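Long-range contacts in glucose 1-dehydrogenase (Haloferax mediterranei, PDB 2VWG), which catalyses the NAD(P)+-dependent, zinc-requiring oxidation of D-glucose to D-glucono-1,5-lactone, and of several other aldoses, preferring NADP+: residues A[82-87]-A[136-141]; A[147-152]-A[314-319]; A[36-41]-A[61-66]. All blocks are in the same frame, centred on the assembly; numbering follows the deposited sequence.

In the fold
Contacts 1 and 3 belong to the GroES-like domain and to one mixed sheet, in which strands 64-71 and 82-85 are neighbours; contact 2 joins two helices of the nucleotide-binding part. All three are buried, but contact 1 runs out to the surface at Arg137 and Arg140, while every touching residue of contact 3 is buried. Their chemistry follows their place. Backbone bonds and branched aliphatic side chains make contact 1, purely apolar helix packing makes contact 2, and carboxylates and an imidazole gathered round zinc make contact 3. Glu150 on 147-152 turns from the helix packing toward Glu64 and His63 of contact 3 and binds the lactone, which Val87 of contact 1 also touches.

Contact 1: residues A[82-87]-A[136-141]; sequences IVVPTV and VRIPRS. With LGC (D-glucono-1,5-lactone), chain C.
Val84 and Val136 meet through their flat peptide groups, N-H to C=O, with the donors tilted 32° and 22° out of the carbonyl planes of Val84 and Val136. The side chains lie on the two faces of the strand pair, Val83 and Arg137 on one, Val84 and Val136 on the other. Val136 N gives to Val84 O at 2.8 Å, and Val84 N to Val136 O at 2.9 Å. A third bond runs from Ile138 N to Ile82 O (3.0 Å). Between these bonds Val83 and Arg137 form a non-hydrogen-bonded pair, and Val83 CA brings its hydrogen to Val136 O. At the outer end a water takes over, accepting from Ile82 N and donating to Ile138 O at 2.7 Å.

The strands are antiparallel members of the mixed sheet of the GroES-like domain, where 82-85 runs between 64-71 and 135-137. Phe309 of helix 306-318 packs against Val84, Thr86 and Val136.

Ile138 takes part in both close apolar contacts, with Ile82 and with Val84. With chi1 at 71° its CG1 sits between the backbone N and the carbonyl carbon, which carries the CG1-CD1 branch toward these two residues. CG1 lies 3.7 Å from Ile82 CG2, and CD1 reaches Val84 CG2 at 3.9 Å, so one branch touches two residues of the partner strand. The other branch of Ile82 goes a different way: its CG1 comes to 4.0 Å from Arg140 CA, near the surface, where the arginine chain is poorly ordered. On the Val83 face the touch is slighter, Val83 CG1 against the aliphatic CG of Arg137. Past the strand end Val87 turns its isopropyl group to the lactone, CB standing 3.9 Å from O3.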
loop_
_atom_site.group_PDB
_atom_site.type_symbol
_atom_site.label_atom_id
_atom_site.label_comp_id
_atom_site.label_asym_id
_atom_site.label_seq_id
_atom_site.Cartn_x
_atom_site.Cartn_y
_atom_site.Cartn_z
ATOM N N ILE A 82 -23.610 26.640 11.359
ATOM C CA ILE A 82 -22.158 26.673 11.442
ATOM C C ILE A 82 -21.665 25.670 10.425
ATOM O O ILE A 82 -22.073 24.512 10.453
ATOM C CB ILE A 82 -21.645 26.355 12.866
ATOM C CG1 ILE A 82 -22.253 27.329 13.886
ATOM C CG2 ILE A 82 -20.095 26.382 12.919
ATOM C CD1 ILE A 82 -22.058 28.822 13.559
ATOM N N VAL A 83 -20.797 26.120 9.519
ATOM C CA VAL A 83 -20.302 25.283 8.427
ATOM C C VAL A 83 -18.779 25.322 8.276
ATOM O O VAL A 83 -18.113 26.309 8.615
ATOM C CB VAL A 83 -20.930 25.669 7.052
ATOM C CG1 VAL A 83 -22.431 25.317 7.011
ATOM C CG2 VAL A 83 -20.681 27.140 6.737
ATOM N N VAL A 84 -18.247 24.205 7.793
ATOM C CA VAL A 84 -16.855 24.068 7.399
ATOM C C VAL A 84 -16.823 23.709 5.918
ATOM O O VAL A 84 -17.461 22.744 5.507
ATOM C CB VAL A 84 -16.148 22.993 8.233
ATOM C CG1 VAL A 84 -14.769 22.637 7.641
ATOM C CG2 VAL A 84 -16.024 23.463 9.696
ATOM N N PRO A 85 -16.113 24.511 5.099
ATOM C CA PRO A 85 -16.013 24.196 3.689
ATOM C C PRO A 85 -14.958 23.126 3.394
ATOM O O PRO A 85 -13.904 23.085 4.038
ATOM C CB PRO A 85 -15.601 25.530 3.068
ATOM C CG PRO A 85 -14.746 26.170 4.146
ATOM C CD PRO A 85 -15.380 25.746 5.441
ATOM N N THR A 86 -15.246 22.271 2.415
ATOM C CA THR A 86 -14.224 21.423 1.811
ATOM C C THR A 86 -13.269 22.289 0.974
ATOM O O THR A 86 -13.527 23.465 0.697
ATOM C CB THR A 86 -14.823 20.266 0.949
ATOM O OG1 THR A 86 -15.393 20.789 -0.260
ATOM C CG2 THR A 86 -15.891 19.475 1.744
ATOM N N VAL A 87 -12.171 21.690 0.554
ATOM C CA VAL A 87 -11.095 22.440 -0.057
ATOM C C VAL A 87 -11.092 22.369 -1.593
ATOM O O VAL A 87 -10.784 23.364 -2.249
ATOM C CB VAL A 87 -9.755 21.998 0.529
ATOM C CG1 VAL A 87 -8.578 22.675 -0.198
ATOM C CG2 VAL A 87 -9.746 22.309 2.047
ATOM N N VAL A 136 -20.034 21.673 5.016
ATOM C CA VAL A 136 -20.406 20.625 5.969
ATOM C C VAL A 136 -20.906 21.276 7.241
ATOM O O VAL A 136 -20.183 22.022 7.878
ATOM C CB VAL A 136 -19.219 19.692 6.261
ATOM C CG1 VAL A 136 -19.640 18.560 7.206
ATOM C CG2 VAL A 136 -18.664 19.126 4.947
ATOM N N ARG A 137 -22.159 21.020 7.604
ATOM C CA ARG A 137 -22.677 21.534 8.869
ATOM C C ARG A 137 -22.015 20.825 10.025
ATOM O O ARG A 137 -21.875 19.611 9.994
ATOM C CB ARG A 137 -24.181 21.310 8.984
ATOM C CG ARG A 137 -25.029 22.372 8.363
ATOM C CD ARG A 137 -26.465 21.884 8.210
ATOM N NE ARG A 137 -26.560 20.885 7.146
ATOM C CZ ARG A 137 -27.698 20.383 6.674
ATOM N NH1 ARG A 137 -28.874 20.769 7.158
ATOM N NH2 ARG A 137 -27.656 19.477 5.709
ATOM N N ILE A 138 -21.617 21.578 11.048
ATOM C CA ILE A 138 -21.033 20.994 12.246
ATOM C C ILE A 138 -21.828 21.467 13.480
ATOM O O ILE A 138 -22.552 22.463 13.410
ATOM C CB ILE A 138 -19.513 21.322 12.385
ATOM C CG1 ILE A 138 -19.289 22.804 12.720
ATOM C CG2 ILE A 138 -18.739 20.907 11.110
ATOM C CD1 ILE A 138 -17.879 23.138 13.153
ATOM N N PRO A 139 -21.727 20.741 14.605
ATOM C CA PRO A 139 -22.445 21.185 15.813
ATOM C C PRO A 139 -22.026 22.583 16.219
ATOM O O PRO A 139 -20.855 22.916 16.124
ATOM C CB PRO A 139 -22.014 20.173 16.875
ATOM C CG PRO A 139 -21.593 18.992 16.137
ATOM C CD PRO A 139 -21.022 19.474 14.827
ATOM N N ARG A 140 -22.969 23.389 16.682
ATOM C CA ARG A 140 -22.689 24.788 16.990
ATOM C C ARG A 140 -21.575 24.965 18.012
ATOM O O ARG A 140 -20.796 25.933 17.945
ATOM C CB ARG A 140 -23.969 25.520 17.464
ATOM C CG ARG A 140 -23.694 26.964 17.927
ATOM C CD ARG A 140 -24.945 27.819 18.092
ATOM N NE ARG A 140 -24.586 29.219 18.352
ATOM C CZ ARG A 140 -25.369 30.123 18.946
ATOM N NH1 ARG A 140 -26.591 29.809 19.372
ATOM N NH2 ARG A 140 -24.919 31.363 19.124
ATOM N N SER A 141 -21.505 24.059 18.978
ATOM C CA SER A 141 -20.495 24.141 20.010
ATOM C C SER A 141 -19.058 23.860 19.524
ATOM O O SER A 141 -18.108 24.098 20.260
ATOM C CB SER A 141 -20.833 23.203 21.164
ATOM O OG SER A 141 -20.939 21.874 20.725
HETATM C C1 LGC C . -3.386 20.414 2.804
HETATM C C2 LGC C . -4.868 20.313 2.811
HETATM O O5 LGC C . -2.614 20.018 1.689
HETATM O O1 LGC C . -2.809 20.863 3.787
HETATM O O2 LGC C . -5.304 19.918 4.088
HETATM C C3 LGC C . -5.427 19.361 1.767
HETATM O O3 LGC C . -6.786 19.671 1.547
HETATM C C4 LGC C . -4.677 19.470 0.447
HETATM O O4 LGC C . -5.226 18.521 -0.434
HETATM C C5 LGC C . -3.190 19.195 0.686
HETATM C C6 LGC C . -2.379 19.339 -0.604
HETATM O O6 LGC C . -2.447 20.670 -1.055
HETATM O O HOH W 1 -24.515 24.079 12.559
#

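Contact 2: residues A[147-152]-A[314-319]. With LGC (D-glucono-1,5-lactone), chain C.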
loop_
_atom_site.group_PDB
_atom_site.type_symbol
_atom_site.label_atom_id
_atom_site.label_comp_id
_atom_site.label_asym_id
_atom_site.label_seq_id
_atom_site.Cartn_x
_atom_site.Cartn_y
_atom_site.Cartn_z
ATOM N N PHE A 147 -12.034 25.133 12.893
ATOM C CA PHE A 147 -10.957 25.095 11.900
ATOM C C PHE A 147 -10.115 23.833 12.034
ATOM O O PHE A 147 -9.290 23.563 11.175
ATOM C CB PHE A 147 -10.047 26.355 11.985
ATOM C CG PHE A 147 -9.398 26.554 13.326
ATOM C CD1 PHE A 147 -8.191 25.960 13.621
ATOM C CD2 PHE A 147 -10.014 27.320 14.307
ATOM C CE1 PHE A 147 -7.608 26.111 14.858
ATOM C CE2 PHE A 147 -9.432 27.491 15.542
ATOM C CZ PHE A 147 -8.227 26.878 15.825
ATOM N N LEU A 148 -10.284 23.087 13.126
ATOM C CA LEU A 148 -9.581 21.816 13.288
ATOM C C LEU A 148 -10.280 20.675 12.545
ATOM O O LEU A 148 -9.694 19.612 12.355
ATOM C CB LEU A 148 -9.457 21.463 14.776
ATOM C CG LEU A 148 -8.502 22.329 15.592
ATOM C CD1 LEU A 148 -8.514 21.886 17.066
ATOM C CD2 LEU A 148 -7.071 22.301 15.011
ATOM N N ILE A 149 -11.525 20.884 12.125
ATOM C CA ILE A 149 -12.268 19.807 11.443
ATOM C C ILE A 149 -11.570 19.391 10.152
ATOM O O ILE A 149 -11.473 18.201 9.862
ATOM C CB ILE A 149 -13.743 20.173 11.197
ATOM C CG1 ILE A 149 -14.481 20.362 12.536
ATOM C CG2 ILE A 149 -14.443 19.120 10.304
ATOM C CD1 ILE A 149 -14.474 19.163 13.448
ATOM N N GLU A 150 -11.041 20.353 9.395
ATOM C CA GLU A 150 -10.369 20.011 8.148
ATOM C C GLU A 150 -9.123 19.132 8.362
ATOM O O GLU A 150 -9.004 18.077 7.734
ATOM C CB GLU A 150 -10.083 21.268 7.304
ATOM C CG GLU A 150 -9.650 20.969 5.876
ATOM C CD GLU A 150 -8.169 20.723 5.710
ATOM O OE1 GLU A 150 -7.388 21.008 6.649
ATOM O OE2 GLU A 150 -7.770 20.249 4.621
ATOM N N PRO A 151 -8.185 19.557 9.221
ATOM C CA PRO A 151 -7.016 18.688 9.460
ATOM C C PRO A 151 -7.349 17.323 10.070
ATOM O O PRO A 151 -6.708 16.340 9.728
ATOM C CB PRO A 151 -6.118 19.526 10.376
ATOM C CG PRO A 151 -6.945 20.680 10.826
ATOM C CD PRO A 151 -8.058 20.870 9.894
ATOM N N ILE A 152 -8.360 17.259 10.934
ATOM C CA ILE A 152 -8.838 15.984 11.438
ATOM C C ILE A 152 -9.311 15.119 10.272
ATOM O O ILE A 152 -9.003 13.933 10.220
ATOM C CB ILE A 152 -9.959 16.137 12.481
ATOM C CG1 ILE A 152 -9.423 16.808 13.756
ATOM C CG2 ILE A 152 -10.521 14.741 12.880
ATOM C CD1 ILE A 152 -10.505 17.112 14.793
ATOM N N VAL A 314 -17.303 13.676 15.038
ATOM C CA VAL A 314 -17.394 12.650 16.079
ATOM C C VAL A 314 -16.055 12.490 16.817
ATOM O O VAL A 314 -16.004 12.445 18.050
ATOM C CB VAL A 314 -17.855 11.296 15.476
ATOM C CG1 VAL A 314 -17.872 10.195 16.553
ATOM C CG2 VAL A 314 -19.254 11.447 14.819
ATOM N N THR A 315 -14.969 12.435 16.056
ATOM C CA THR A 315 -13.642 12.309 16.627
ATOM C C THR A 315 -13.335 13.494 17.539
ATOM O O THR A 315 -12.789 13.317 18.624
ATOM C CB THR A 315 -12.568 12.175 15.516
ATOM O OG1 THR A 315 -12.756 10.933 14.837
ATOM C CG2 THR A 315 -11.150 12.222 16.094
ATOM N N PHE A 316 -13.740 14.682 17.108
ATOM C CA PHE A 316 -13.521 15.926 17.863
ATOM C C PHE A 316 -14.023 15.813 19.294
ATOM O O PHE A 316 -13.309 16.159 20.234
ATOM C CB PHE A 316 -14.215 17.095 17.152
ATOM C CG PHE A 316 -13.993 18.428 17.808
ATOM C CD1 PHE A 316 -13.020 19.295 17.327
ATOM C CD2 PHE A 316 -14.761 18.814 18.910
ATOM C CE1 PHE A 316 -12.810 20.529 17.938
ATOM C CE2 PHE A 316 -14.554 20.028 19.536
ATOM C CZ PHE A 316 -13.587 20.896 19.041
ATOM N N THR A 317 -15.240 15.288 19.440
ATOM C CA THR A 317 -15.910 15.111 20.740
ATOM C C THR A 317 -15.150 14.158 21.661
ATOM O O THR A 317 -15.246 14.246 22.878
ATOM C CB THR A 317 -17.358 14.577 20.498
ATOM O OG1 THR A 317 -18.053 15.496 19.639
ATOM C CG2 THR A 317 -18.124 14.433 21.781
ATOM N N LYS A 318 -14.399 13.236 21.071
ATOM C CA LYS A 318 -13.600 12.274 21.835
ATOM C C LYS A 318 -12.251 12.803 22.300
ATOM O O LYS A 318 -11.627 12.199 23.160
ATOM C CB LYS A 318 -13.360 11.011 21.008
ATOM C CG LYS A 318 -14.590 10.162 20.814
ATOM C CD LYS A 318 -14.293 9.022 19.859
ATOM C CE LYS A 318 -15.493 8.122 19.657
ATOM N NZ LYS A 318 -15.406 7.369 18.371
ATOM N N LEU A 319 -11.786 13.914 21.737
ATOM C CA LEU A 319 -10.448 14.412 22.072
ATOM C C LEU A 319 -10.451 15.079 23.443
ATOM O O LEU A 319 -11.392 15.798 23.774
ATOM C CB LEU A 319 -9.933 15.389 21.008
ATOM C CG LEU A 319 -9.770 14.836 19.589
ATOM C CD1 LEU A 319 -9.363 15.969 18.646
ATOM C CD2 LEU A 319 -8.781 13.681 19.545
HETATM C C1 LGC C . -3.386 20.414 2.804
HETATM C C2 LGC C . -4.868 20.313 2.811
HETATM O O5 LGC C . -2.614 20.018 1.689
HETATM O O1 LGC C . -2.809 20.863 3.787
HETATM O O2 LGC C . -5.304 19.918 4.088
HETATM C C3 LGC C . -5.427 19.361 1.767
HETATM O O3 LGC C . -6.786 19.671 1.547
HETATM C C4 LGC C . -4.677 19.470 0.447
HETATM O O4 LGC C . -5.226 18.521 -0.434
HETATM C C5 LGC C . -3.190 19.195 0.686
HETATM C C6 LGC C . -2.379 19.339 -0.604
HETATM O O6 LGC C . -2.447 20.670 -1.055
#
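Ile149 and Ile152, one turn apart on the same face of helix 149-165, both send their CD1 methyls to the ring of Phe316, and each side chain crosses the phenylalanine at about a right angle. The same ring atom receives both: Phe316 CD1 lies 4.1 Å from Ile149 CD1 and 4.2 Å from Ile152 CD1. Ile152 arrives at the ring's edge, near its plane. Phe316 gets there with CG anti to the backbone N (chi1 -177°), a torsion that swings the ring out from its own helix toward 147-152.

Ile152 has two further neighbours. Its extended CG1-CD1 arm (chi2 175°) meets Leu319 tip to tip, the two CD1 methyls 4.2 Å apart, while its shorter branch runs past Thr315 in the opposite sense, Ile152 CG2 and Thr315 CG2 approaching to 4.1 Å. Thr315 thus gives its methyl to the contact, and its hydroxyl is hydrogen-bonded to Glu156, further along helix 149-165. Met191 of helix 183-193 touches both Ile152 and Thr315, so three helices close round this point; helix 306-318 is the one that follows strand 297-300 of the six-stranded Rossmann sheet.

Glu150 leaves helix 149-165 in a different direction. Bent at chi2, it puts OE2 2.5 Å from O2 of the lactone and 3.3 Å from its O3, hydrogen-bonded to both. It is an established zinc ligand as well as a substrate ligand, although in this model its OE1 remains 3.3 Å from the zinc ion.

Across segments 147-152 and 314-319 every side-chain touch is carbon against carbon, at 4.1 Å or more. Fit and the exclusion of water therefore hold these two segments together, and the directional bond between their helices is left to Thr315 and Glu156, just further along.

Contact 3: residues A[36-41]-A[61-66]. With ZN (zinc ion), chain D; LGC (D-glucono-1,5-lactone), chain C; NAP (NADP nicotinamide-adenine-dinucleotide phosphate), chain B.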
loop_
_atom_site.group_PDB
_atom_site.type_symbol
_atom_site.label_atom_id
_atom_site.label_comp_id
_atom_site.label_asym_id
_atom_site.label_seq_id
_atom_site.Cartn_x
_atom_site.Cartn_y
_atom_site.Cartn_z
ATOM N N GLY A 36 -7.612 28.454 10.341
ATOM C CA GLY A 36 -6.371 27.901 10.852
ATOM C C GLY A 36 -5.211 28.089 9.886
ATOM O O GLY A 36 -5.406 28.349 8.691
ATOM N N VAL A 37 -4.000 27.960 10.418
ATOM C CA VAL A 37 -2.771 28.021 9.629
ATOM C C VAL A 37 -2.019 26.726 9.843
ATOM O O VAL A 37 -2.016 26.192 10.958
ATOM C CB VAL A 37 -1.878 29.202 10.084
ATOM C CG1 VAL A 37 -0.559 29.219 9.292
ATOM C CG2 VAL A 37 -2.612 30.506 9.922
ATOM N N ASP A 38 -1.397 26.191 8.798
ATOM C CA ASP A 38 -0.583 24.971 8.971
ATOM C C ASP A 38 0.686 25.015 8.128
ATOM O O ASP A 38 0.962 26.014 7.461
ATOM C CB ASP A 38 -1.407 23.688 8.707
ATOM C CG ASP A 38 -1.685 23.439 7.231
ATOM O OD1 ASP A 38 -1.362 24.295 6.399
ATOM O OD2 ASP A 38 -2.249 22.378 6.903
ATOM N N GLY A 39 1.444 23.926 8.184
ATOM C CA GLY A 39 2.668 23.777 7.415
ATOM C C GLY A 39 2.495 23.995 5.927
ATOM O O GLY A 39 3.366 24.553 5.285
ATOM N N THR A 40 1.376 23.532 5.376
ATOM C CA THR A 40 1.101 23.707 3.952
ATOM C C THR A 40 1.016 25.191 3.582
ATOM O O THR A 40 1.532 25.598 2.547
ATOM C CB THR A 40 -0.192 22.991 3.537
ATOM O OG1 THR A 40 -0.110 21.594 3.883
ATOM C CG2 THR A 40 -0.433 23.159 2.029
ATOM N N ASP A 41 0.370 25.993 4.425
ATOM C CA ASP A 41 0.265 27.447 4.177
ATOM C C ASP A 41 1.637 28.127 4.107
ATOM O O ASP A 41 1.853 29.039 3.306
ATOM C CB ASP A 41 -0.564 28.146 5.262
ATOM C CG ASP A 41 -2.008 27.682 5.290
ATOM O OD1 ASP A 41 -2.605 27.546 4.216
ATOM O OD2 ASP A 41 -2.524 27.410 6.387
ATOM N N LEU A 61 -5.124 33.321 1.167
ATOM C CA LEU A 61 -4.706 32.115 1.872
ATOM C C LEU A 61 -5.835 31.490 2.700
ATOM O O LEU A 61 -6.915 32.073 2.869
ATOM C CB LEU A 61 -3.530 32.454 2.792
ATOM C CG LEU A 61 -2.265 32.931 2.079
ATOM C CD1 LEU A 61 -1.326 33.631 3.043
ATOM C CD2 LEU A 61 -1.590 31.755 1.417
ATOM N N GLY A 62 -5.564 30.302 3.231
ATOM C CA GLY A 62 -6.442 29.682 4.205
ATOM C C GLY A 62 -7.291 28.580 3.604
ATOM O O GLY A 62 -8.076 28.815 2.694
ATOM N N HIS A 63 -7.131 27.367 4.126
ATOM C CA HIS A 63 -7.937 26.237 3.670
ATOM C C HIS A 63 -8.639 25.507 4.818
ATOM O O HIS A 63 -9.395 24.575 4.573
ATOM C CB HIS A 63 -7.066 25.286 2.836
ATOM C CG HIS A 63 -5.941 24.679 3.606
ATOM N ND1 HIS A 63 -4.712 25.288 3.725
ATOM C CD2 HIS A 63 -5.881 23.553 4.361
ATOM C CE1 HIS A 63 -3.931 24.542 4.492
ATOM N NE2 HIS A 63 -4.613 23.482 4.883
ATOM N N GLU A 64 -8.391 25.942 6.059
ATOM C CA GLU A 64 -8.953 25.360 7.258
ATOM C C GLU A 64 -9.869 26.404 7.894
ATOM O O GLU A 64 -9.418 27.230 8.676
ATOM C CB GLU A 64 -7.851 25.028 8.272
ATOM C CG GLU A 64 -6.726 24.101 7.799
ATOM C CD GLU A 64 -5.678 23.882 8.864
ATOM O OE1 GLU A 64 -5.708 24.574 9.919
ATOM O OE2 GLU A 64 -4.808 23.008 8.668
ATOM N N ALA A 65 -11.148 26.363 7.578
ATOM C CA ALA A 65 -12.048 27.459 7.936
ATOM C C ALA A 65 -13.316 26.971 8.607
ATOM O O ALA A 65 -13.771 25.862 8.377
ATOM C CB ALA A 65 -12.416 28.233 6.691
ATOM N N VAL A 66 -13.890 27.828 9.437
ATOM C CA VAL A 66 -15.226 27.626 9.956
ATOM C C VAL A 66 -15.954 28.960 9.835
ATOM O O VAL A 66 -15.368 30.025 10.074
ATOM C CB VAL A 66 -15.206 27.109 11.421
ATOM C CG1 VAL A 66 -14.379 28.053 12.333
ATOM C CG2 VAL A 66 -16.634 26.880 11.951
HETATM ZN ZN ZN D . -4.328 22.363 6.689
HETATM C C1 LGC C . -3.386 20.414 2.804
HETATM C C2 LGC C . -4.868 20.313 2.811
HETATM O O5 LGC C . -2.614 20.018 1.689
HETATM O O1 LGC C . -2.809 20.863 3.787
HETATM O O2 LGC C . -5.304 19.918 4.088
HETATM C C3 LGC C . -5.427 19.361 1.767
HETATM O O3 LGC C . -6.786 19.671 1.547
HETATM C C4 LGC C . -4.677 19.470 0.447
HETATM O O4 LGC C . -5.226 18.521 -0.434
HETATM C C5 LGC C . -3.190 19.195 0.686
HETATM C C6 LGC C . -2.379 19.339 -0.604
HETATM O O6 LGC C . -2.447 20.670 -1.055
HETATM P PA NAP B . 4.613 21.269 10.265
HETATM O O1A NAP B . 3.899 22.080 11.273
HETATM O O2A NAP B . 5.678 21.867 9.475
HETATM O O5B NAP B . 5.135 19.966 11.034
HETATM C C5B NAP B . 6.190 19.219 10.499
HETATM C C4B NAP B . 7.004 18.719 11.673
HETATM O O4B NAP B . 7.875 17.702 11.249
HETATM C C3B NAP B . 7.837 19.839 12.305
HETATM O O3B NAP B . 7.458 20.030 13.650
HETATM C C2B NAP B . 9.253 19.327 12.164
HETATM O O2B NAP B . 10.032 19.593 13.290
HETATM C C1B NAP B . 9.070 17.819 11.970
HETATM N N9A NAP B . 10.216 17.246 11.256
HETATM C C8A NAP B . 10.667 17.560 10.000
HETATM N N7A NAP B . 11.750 16.798 9.733
HETATM C C5A NAP B . 11.994 16.016 10.800
HETATM C C6A NAP B . 12.969 15.069 11.066
HETATM N N6A NAP B . 13.901 14.786 10.171
HETATM N N1A NAP B . 12.957 14.421 12.276
HETATM C C2A NAP B . 11.980 14.691 13.214
HETATM N N3A NAP B . 11.014 15.636 12.948
HETATM C C4A NAP B . 11.029 16.282 11.762
HETATM O O3 NAP B . 3.523 20.678 9.240
HETATM P PN NAP B . 2.047 20.126 9.521
HETATM O O1N NAP B . 1.984 19.344 10.789
HETATM O O2N NAP B . 1.048 21.203 9.290
HETATM O O5D NAP B . 2.005 19.095 8.286
HETATM C C5D NAP B . 2.961 18.061 8.206
HETATM C C4D NAP B . 3.177 17.644 6.762
HETATM O O4D NAP B . 1.963 17.123 6.237
HETATM C C3D NAP B . 3.577 18.793 5.842
HETATM O O3D NAP B . 4.459 18.282 4.869
HETATM C C2D NAP B . 2.269 19.187 5.203
HETATM O O2D NAP B . 2.439 19.824 3.976
HETATM C C1D NAP B . 1.610 17.820 5.058
HETATM N N1N NAP B . 0.146 17.827 4.940
HETATM C C2N NAP B . -0.401 17.031 3.975
HETATM C C3N NAP B . -1.766 16.949 3.837
HETATM C C7N NAP B . -2.322 15.908 2.914
HETATM O O7N NAP B . -3.589 16.129 2.411
HETATM N N7N NAP B . -1.577 14.851 2.576
HETATM C C4N NAP B . -2.593 17.700 4.655
HETATM C C5N NAP B . -2.016 18.497 5.644
HETATM C C6N NAP B . -0.638 18.553 5.778
HETATM P P2B NAP B . 10.895 20.956 13.443
HETATM O O1X NAP B . 9.936 22.050 13.731
HETATM O O2X NAP B . 11.685 21.242 12.212
HETATM O O3X NAP B . 11.760 20.676 14.649
HETATM O O HOH W 2 -5.142 27.138 6.311
HETATM O O HOH W 3 -5.032 20.678 6.578
#
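Asp38, His63 and Glu64 converge on the catalytic zinc from both segments: Asp38 OD2, His63 NE2 and Glu64 OE2 each bind it at 2.1 Å, and a water is the fourth ligand. The Asp38 and Glu64 carboxylates are turned 75° from each other. At the edge of the imidazole, in its plane, Asp38 OD1 lies 3.2 Å from His63 CE1. Beside the metal, Thr40 OG1 donates to O1 of the lactone (2.8 Å).

This is the catalytic zinc site of the medium-chain alcohol dehydrogenase family, with an aspartate where many relatives use cysteine. Asp38 is also the N-cap of helix 39-46, and it forms a capping box with Asp41: Asp41 N gives to Asp38 OD1, and Asp38 N to Asp41 OD2 at 2.9 Å.

Asp41 serves the second shell too. Its OD1 takes a weak, bent bond from His63 ND1 (3.1 Å, 121°), and its OD2 accepts from a water that also links Gly36 O and His63 N. With an alanine at this position, His63 ND1, Asp38 N and the water would probably lose their carboxylate partner. Glu64 OE1 is held by a salt bridge to Lys349, over Gly36, where a CB would collide with it.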